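Local coordinates for protein Tas1 (Pseudomonas aeruginosa, PDB 6OX6) that acts as a type VI secretion toxin that pyrophosphorylates adenosine nucleotides to (p)ppApp, depleting ADP and ATP in competitor cells, at residues A256-K260 with K280-K284; I304-A308 with I358-I362. All blocks are in the same frame, centred on the assembly; numbering follows the deposited sequence.

Contact 1. Residues A256-K260 with K280-K284; sequences APAAK and KAPIK. With ACT (acetate ion), chain D.
Three near-anti torsions, beginning with chi1 at -177°, carry the Lys260 side chain in an extended line from the first turn of its helix across to Ala281 and Ile283, and a bend at chi4 (-51°) then turns the ammonium group. Ile283 answers with a chi1 of -92°, away from the staggered values, which swings CG1 and CD1 toward the helix. The two chains cross at a slant. CD1 of Ile283 presses against the stem of Lys260, 3.6 Å from its CD and 3.7 Å from its CB, while CG1 of Ile283 lies 3.5 Å from Ala256 CB. The Pro257 ring adds a looser flank, its CD 4.3 Å from Ile283 CG1. Ile283 thus bears on successive turns of one helical face, because the Lys260 N bond to Ala256 O is the helical i to i-4 step.

The polar end of Lys260 behaves differently. Its CE sits close to Ala281 O, at 2.9 Å, but NZ approaches that oxygen at a poor angle and makes no hydrogen bond to it. The ammonium is paired within its own helix, by a salt bridge to Asp264. Lys280 crosses Lys260 at about a right angle, its CB 3.9 Å from Lys260 NZ, and its side chain runs on beside Asp264 and Asp268. At the far end of the loop, Lys284 NZ gives a weak 3.0 Å hydrogen bond to O of the acetate, which Arg288 also holds.

The contact therefore joins the start of helix 256-273 to the loop that follows strand 277-280, an outer strand of the sheet within this chain, an edge arrangement of an alpha/beta domain consistent with the alarmone-synthetase type of fold.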
ATOM      1  N   ALA A 256      14.505  13.706   1.404  1.00 52.55           N
ATOM      2  CA  ALA A 256      14.306  12.258   1.481  1.00 51.09           C
ATOM      3  C   ALA A 256      15.452  11.559   2.216  1.00 51.38           C
ATOM      4  O   ALA A 256      15.185  10.679   3.049  1.00 49.10           O
ATOM      5  CB  ALA A 256      14.095  11.684   0.077  1.00 49.50           C
ATOM      6  N   PRO A 257      16.731  11.920   1.972  1.00 54.31           N
ATOM      7  CA  PRO A 257      17.806  11.353   2.812  1.00 51.62           C
ATOM      8  C   PRO A 257      17.615  11.580   4.307  1.00 50.56           C
ATOM      9  O   PRO A 257      17.831  10.654   5.099  1.00 49.28           O
ATOM     10  CB  PRO A 257      19.063  12.059   2.281  1.00 51.36           C
ATOM     11  CG  PRO A 257      18.762  12.331   0.860  1.00 51.89           C
ATOM     12  CD  PRO A 257      17.288  12.668   0.825  1.00 53.65           C
ATOM     13  N   ALA A 258      17.209  12.782   4.724  1.00 52.47           N
ATOM     14  CA  ALA A 258      16.984  13.008   6.148  1.00 54.55           C
ATOM     15  C   ALA A 258      15.762  12.242   6.647  1.00 56.12           C
ATOM     16  O   ALA A 258      15.742  11.770   7.792  1.00 57.22           O
ATOM     17  CB  ALA A 258      16.815  14.498   6.431  1.00 57.37           C
ATOM     18  N   ALA A 259      14.716  12.131   5.823  1.00 55.41           N
ATOM     19  CA  ALA A 259      13.572  11.328   6.251  1.00 55.71           C
ATOM     20  C   ALA A 259      13.969   9.862   6.371  1.00 46.24           C
ATOM     21  O   ALA A 259      13.582   9.181   7.332  1.00 46.08           O
ATOM     22  CB  ALA A 259      12.405  11.512   5.289  1.00 45.99           C
ATOM     23  N   LYS A 260      14.816   9.389   5.450  1.00 52.63           N
ATOM     24  CA  LYS A 260      15.282   8.008   5.513  1.00 46.36           C
ATOM     25  C   LYS A 260      16.003   7.741   6.825  1.00 49.92           C
ATOM     26  O   LYS A 260      15.655   6.810   7.563  1.00 46.68           O
ATOM     27  CB  LYS A 260      16.189   7.706   4.322  1.00 46.73           C
ATOM     28  CG  LYS A 260      16.652   6.258   4.267  1.00 50.93           C
ATOM     29  CD  LYS A 260      17.948   6.127   3.504  1.00 59.72           C
ATOM     30  CE  LYS A 260      18.266   4.679   3.187  1.00 62.30           C
ATOM     31  NZ  LYS A 260      18.204   3.765   4.370  1.00 61.32           N
ATOM     32  N   LYS A 280      16.323  -1.991   5.185  1.00 53.82           N
ATOM     33  CA  LYS A 280      16.418  -0.618   4.721  1.00 49.37           C
ATOM     34  C   LYS A 280      16.549  -0.605   3.207  1.00 49.54           C
ATOM     35  O   LYS A 280      17.010  -1.568   2.600  1.00 66.19           O
ATOM     36  CB  LYS A 280      17.617   0.086   5.359  1.00 62.58           C
ATOM     37  CG  LYS A 280      17.620   0.124   6.883  1.00 60.45           C
ATOM     38  CD  LYS A 280      18.845   0.912   7.365  1.00 62.85           C
ATOM     39  CE  LYS A 280      18.960   0.973   8.883  1.00 67.09           C
ATOM     40  NZ  LYS A 280      18.695  -0.360   9.483  1.00 69.99           N
ATOM     41  N   ALA A 281      16.147   0.497   2.599  1.00 48.62           N
ATOM     42  CA  ALA A 281      16.137   0.630   1.152  1.00 58.54           C
ATOM     43  C   ALA A 281      16.638   2.021   0.802  1.00 56.43           C
ATOM     44  O   ALA A 281      16.547   2.935   1.622  1.00 53.33           O
ATOM     45  CB  ALA A 281      14.724   0.424   0.585  1.00 55.13           C
ATOM     46  N   PRO A 282      17.160   2.216  -0.409  1.00 56.34           N
ATOM     47  CA  PRO A 282      17.554   3.567  -0.823  1.00 55.90           C
ATOM     48  C   PRO A 282      16.328   4.422  -1.124  1.00 53.64           C
ATOM     49  O   PRO A 282      15.189   3.946  -1.189  1.00 47.91           O
ATOM     50  CB  PRO A 282      18.390   3.327  -2.084  1.00 53.77           C
ATOM     51  CG  PRO A 282      17.819   2.057  -2.655  1.00 54.15           C
ATOM     52  CD  PRO A 282      17.432   1.217  -1.462  1.00 55.24           C
ATOM     53  N   ILE A 283      16.593   5.713  -1.315  1.00 49.85           N
ATOM     54  CA  ILE A 283      15.562   6.674  -1.681  1.00 60.42           C
ATOM     55  C   ILE A 283      14.951   6.273  -3.018  1.00 52.03           C
ATOM     56  O   ILE A 283      15.642   5.748  -3.897  1.00 49.83           O
ATOM     57  CB  ILE A 283      16.193   8.081  -1.711  1.00 64.29           C
ATOM     58  CG1 ILE A 283      16.031   8.767  -0.360  1.00 67.96           C
ATOM     59  CG2 ILE A 283      15.638   8.954  -2.815  1.00 64.96           C
ATOM     60  CD1 ILE A 283      16.822   8.119   0.749  1.00 70.04           C
ATOM     61  N   LYS A 284      13.642   6.480  -3.170  1.00 48.41           N
ATOM     62  CA  LYS A 284      12.994   6.148  -4.435  1.00 52.32           C
ATOM     63  C   LYS A 284      13.725   6.832  -5.584  1.00 58.34           C
ATOM     64  O   LYS A 284      14.115   7.995  -5.478  1.00 47.55           O
ATOM     65  CB  LYS A 284      11.526   6.579  -4.421  1.00 50.02           C
ATOM     66  CG  LYS A 284      10.724   6.068  -5.611  1.00 51.08           C
ATOM     67  CD  LYS A 284       9.221   6.253  -5.417  1.00 52.05           C
ATOM     68  CE  LYS A 284       8.513   4.897  -5.434  1.00 58.51           C
ATOM     69  NZ  LYS A 284       9.045   3.950  -4.399  1.00 63.00           N
TER
HETATM   70  C   ACT D 502      10.986   1.767  -6.000  1.00 53.88           C
HETATM   71  O   ACT D 502      10.022   2.249  -6.664  1.00 54.78           O
HETATM   72  OXT ACT D 502      10.934   0.993  -5.016  1.00 53.70           O
HETATM   73  CH3 ACT D 502      12.436   2.200  -6.479  1.00 52.83           C

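Contact 2. Residues I304-A308 with I358-I362; sequences IKDLA and IPGEI
Glu361 N donates to Ala308 O in the direct hydrogen bond of this contact, 3.0 Å long and nearly straight at 167° about the hydrogen, with the donor tilted 25° from the carbonyl plane.

Water supplies two further links. Water 1 donates to Ile304 O and to Pro359 O, the latter at 3.0 Å, and accepts from Leu307 N, so a single molecule bridges two carbonyls, which cannot bond each other, and one N-H. Water 2 donates to both carboxylates: Asp306 OD2 at 3.2 Å and Glu361 OE1 at 2.8 Å.

Among the charged groups, the acids do not touch, OD2 of Asp306 lying 4.9 Å from OE2 of Glu361. With chi1 at 69°, the Asp306 carboxylate is held between its own backbone N and carbonyl carbon, and OD2 also takes a salt bridge from Lys292, which would help to offset the two neighbouring negative charges. The Lys305 amine leads off to Lys303 O and to a salt bridge with Glu21 of the Pa14_01140 immunity protein, a separate chain.

Van der Waals packing fills in beside these bonds. OE2 of Glu361 comes 4.0 Å from Asp306 CB, and CB of Glu361 rests 3.7 Å from Lys305 O. CB of Pro359 lies 4.0 Å from CB of Lys305, and Ile358 CD1 touches Leu307 CB loosely.

In the fold, the loop after helix 286-296 here enters strand 308-313, which runs parallel to strand 359-365; a further backbone bond joins Glu361 to Asn310. Strand 347-353 flanks 359-365 on its other edge, bonded at Gly360 and Ile362, and helix 256-273 packs against Ala308, Ile358 and Ile362.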
ATOM      1  N   ILE A 304       3.374  12.349  -2.008  1.00 37.09           N
ATOM      2  CA  ILE A 304       4.007  11.036  -2.087  1.00 35.25           C
ATOM      3  C   ILE A 304       4.598  10.680  -0.730  1.00 34.84           C
ATOM      4  O   ILE A 304       5.222  11.514  -0.059  1.00 32.99           O
ATOM      5  CB  ILE A 304       5.076  10.998  -3.197  1.00 34.98           C
ATOM      6  CG1 ILE A 304       5.670   9.593  -3.301  1.00 32.48           C
ATOM      7  CG2 ILE A 304       6.178  12.018  -2.939  1.00 34.69           C
ATOM      8  CD1 ILE A 304       6.514   9.383  -4.578  1.00 40.84           C
ATOM      9  N   LYS A 305       4.420   9.423  -0.320  1.00 31.20           N
ATOM     10  CA  LYS A 305       4.712   9.028   1.049  1.00 35.70           C
ATOM     11  C   LYS A 305       5.807   7.971   1.174  1.00 35.54           C
ATOM     12  O   LYS A 305       6.184   7.626   2.305  1.00 34.27           O
ATOM     13  CB  LYS A 305       3.424   8.535   1.723  1.00 38.41           C
ATOM     14  CG  LYS A 305       2.267   9.536   1.557  1.00 44.08           C
ATOM     15  CD  LYS A 305       0.988   9.094   2.275  1.00 47.72           C
ATOM     16  CE  LYS A 305      -0.143  10.126   2.108  1.00 44.01           C
ATOM     17  NZ  LYS A 305      -0.535  10.328   0.663  1.00 37.98           N
ATOM     18  N   ASP A 306       6.346   7.462   0.067  1.00 31.65           N
ATOM     19  CA  ASP A 306       7.314   6.374   0.136  1.00 36.47           C
ATOM     20  C   ASP A 306       8.627   6.740  -0.537  1.00 39.51           C
ATOM     21  O   ASP A 306       9.361   5.862  -0.992  1.00 41.23           O
ATOM     22  CB  ASP A 306       6.743   5.090  -0.466  1.00 40.58           C
ATOM     23  CG  ASP A 306       6.554   5.175  -1.987  1.00 46.25           C
ATOM     24  OD1 ASP A 306       6.398   6.307  -2.524  1.00 45.32           O
ATOM     25  OD2 ASP A 306       6.533   4.097  -2.643  1.00 49.67           O
ATOM     26  N   LEU A 307       8.949   8.032  -0.601  1.00 42.47           N
ATOM     27  CA  LEU A 307      10.294   8.410  -1.025  1.00 41.67           C
ATOM     28  C   LEU A 307      11.341   7.732  -0.146  1.00 40.46           C
ATOM     29  O   LEU A 307      12.306   7.137  -0.645  1.00 41.46           O
ATOM     30  CB  LEU A 307      10.438   9.936  -1.005  1.00 40.07           C
ATOM     31  CG  LEU A 307       9.694  10.615  -2.160  1.00 36.04           C
ATOM     32  CD1 LEU A 307       9.799  12.122  -2.035  1.00 37.19           C
ATOM     33  CD2 LEU A 307      10.248  10.139  -3.514  1.00 36.44           C
ATOM     34  N   ALA A 308      11.145   7.785   1.162  1.00 38.00           N
ATOM     35  CA  ALA A 308      11.909   7.014   2.127  1.00 37.38           C
ATOM     36  C   ALA A 308      11.028   5.887   2.635  1.00 37.96           C
ATOM     37  O   ALA A 308       9.842   6.100   2.937  1.00 36.39           O
ATOM     38  CB  ALA A 308      12.362   7.898   3.298  1.00 37.45           C
ATOM     39  N   ILE A 358       8.764  15.575   5.277  1.00 53.95           N
ATOM     40  CA  ILE A 358       8.129  14.688   4.303  1.00 49.85           C
ATOM     41  C   ILE A 358       7.792  13.378   4.993  1.00 43.02           C
ATOM     42  O   ILE A 358       8.352  13.042   6.052  1.00 42.31           O
ATOM     43  CB  ILE A 358       9.028  14.433   3.071  1.00 50.33           C
ATOM     44  CG1 ILE A 358      10.258  13.634   3.474  1.00 48.27           C
ATOM     45  CG2 ILE A 358       9.332  15.731   2.324  1.00 45.33           C
ATOM     46  CD1 ILE A 358      10.674  12.664   2.412  1.00 50.57           C
ATOM     47  N   PRO A 359       6.868  12.618   4.426  1.00 41.64           N
ATOM     48  CA  PRO A 359       6.479  11.350   5.049  1.00 46.53           C
ATOM     49  C   PRO A 359       7.482  10.236   4.781  1.00 42.82           C
ATOM     50  O   PRO A 359       8.154  10.187   3.746  1.00 40.88           O
ATOM     51  CB  PRO A 359       5.109  11.040   4.420  1.00 42.45           C
ATOM     52  CG  PRO A 359       4.620  12.358   3.882  1.00 45.21           C
ATOM     53  CD  PRO A 359       5.883  13.085   3.444  1.00 46.02           C
ATOM     54  N   GLY A 360       7.620   9.362   5.769  1.00 42.89           N
ATOM     55  CA  GLY A 360       8.341   8.118   5.602  1.00 44.35           C
ATOM     56  C   GLY A 360       7.366   6.962   5.724  1.00 36.51           C
ATOM     57  O   GLY A 360       6.368   7.057   6.435  1.00 38.16           O
ATOM     58  N   GLU A 361       7.656   5.881   5.015  1.00 35.79           N
ATOM     59  CA  GLU A 361       6.839   4.667   5.033  1.00 40.32           C
ATOM     60  C   GLU A 361       7.554   3.569   5.810  1.00 37.10           C
ATOM     61  O   GLU A 361       8.699   3.240   5.502  1.00 34.63           O
ATOM     62  CB  GLU A 361       6.552   4.159   3.617  1.00 41.28           C
ATOM     63  CG  GLU A 361       5.977   2.737   3.601  1.00 44.98           C
ATOM     64  CD  GLU A 361       5.813   2.136   2.191  1.00 53.00           C
ATOM     65  OE1 GLU A 361       6.759   1.460   1.686  1.00 57.55           O
ATOM     66  OE2 GLU A 361       4.727   2.324   1.591  1.00 54.03           O
ATOM     67  N   ILE A 362       6.879   2.983   6.799  1.00 33.85           N
ATOM     68  CA  ILE A 362       7.421   1.820   7.500  1.00 35.93           C
ATOM     69  C   ILE A 362       6.403   0.683   7.447  1.00 34.58           C
ATOM     70  O   ILE A 362       5.323   0.777   8.045  1.00 32.53           O
ATOM     71  CB  ILE A 362       7.787   2.130   8.952  1.00 34.32           C
ATOM     72  CG1 ILE A 362       8.848   3.218   9.025  1.00 35.64           C
ATOM     73  CG2 ILE A 362       8.321   0.872   9.580  1.00 39.45           C
ATOM     74  CD1 ILE A 362       9.123   3.699  10.454  1.00 41.25           C
TER
HETATM   75  O   HOH W   1       7.735  10.301   0.816  1.00 42.67           O
HETATM   76  O   HOH W   2       6.858   1.359  -1.093  1.00 59.53           O

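How the contacts relate
Contacts 1 and 2 follow one another along the chain, yet their centres lie only 8 Å apart and they share a boundary. Lys284 is the main join: its backbone N lies 2.9 Å from Leu307 O, a probable hydrogen bond, and its NZ forms a 3.1 Å salt bridge with Asp306 OD2. The helix start of contact 1 packs on contact 2 as well, with Ala259 CB 3.5 Å from Ile358 CG1 and Lys260 N 3.6 Å from Ala308 CB. Acetate, probably from the crystallisation liquor, is bonded by Lys284 of contact 1 and lies about 6 Å from the side chain of Asp306 in contact 2.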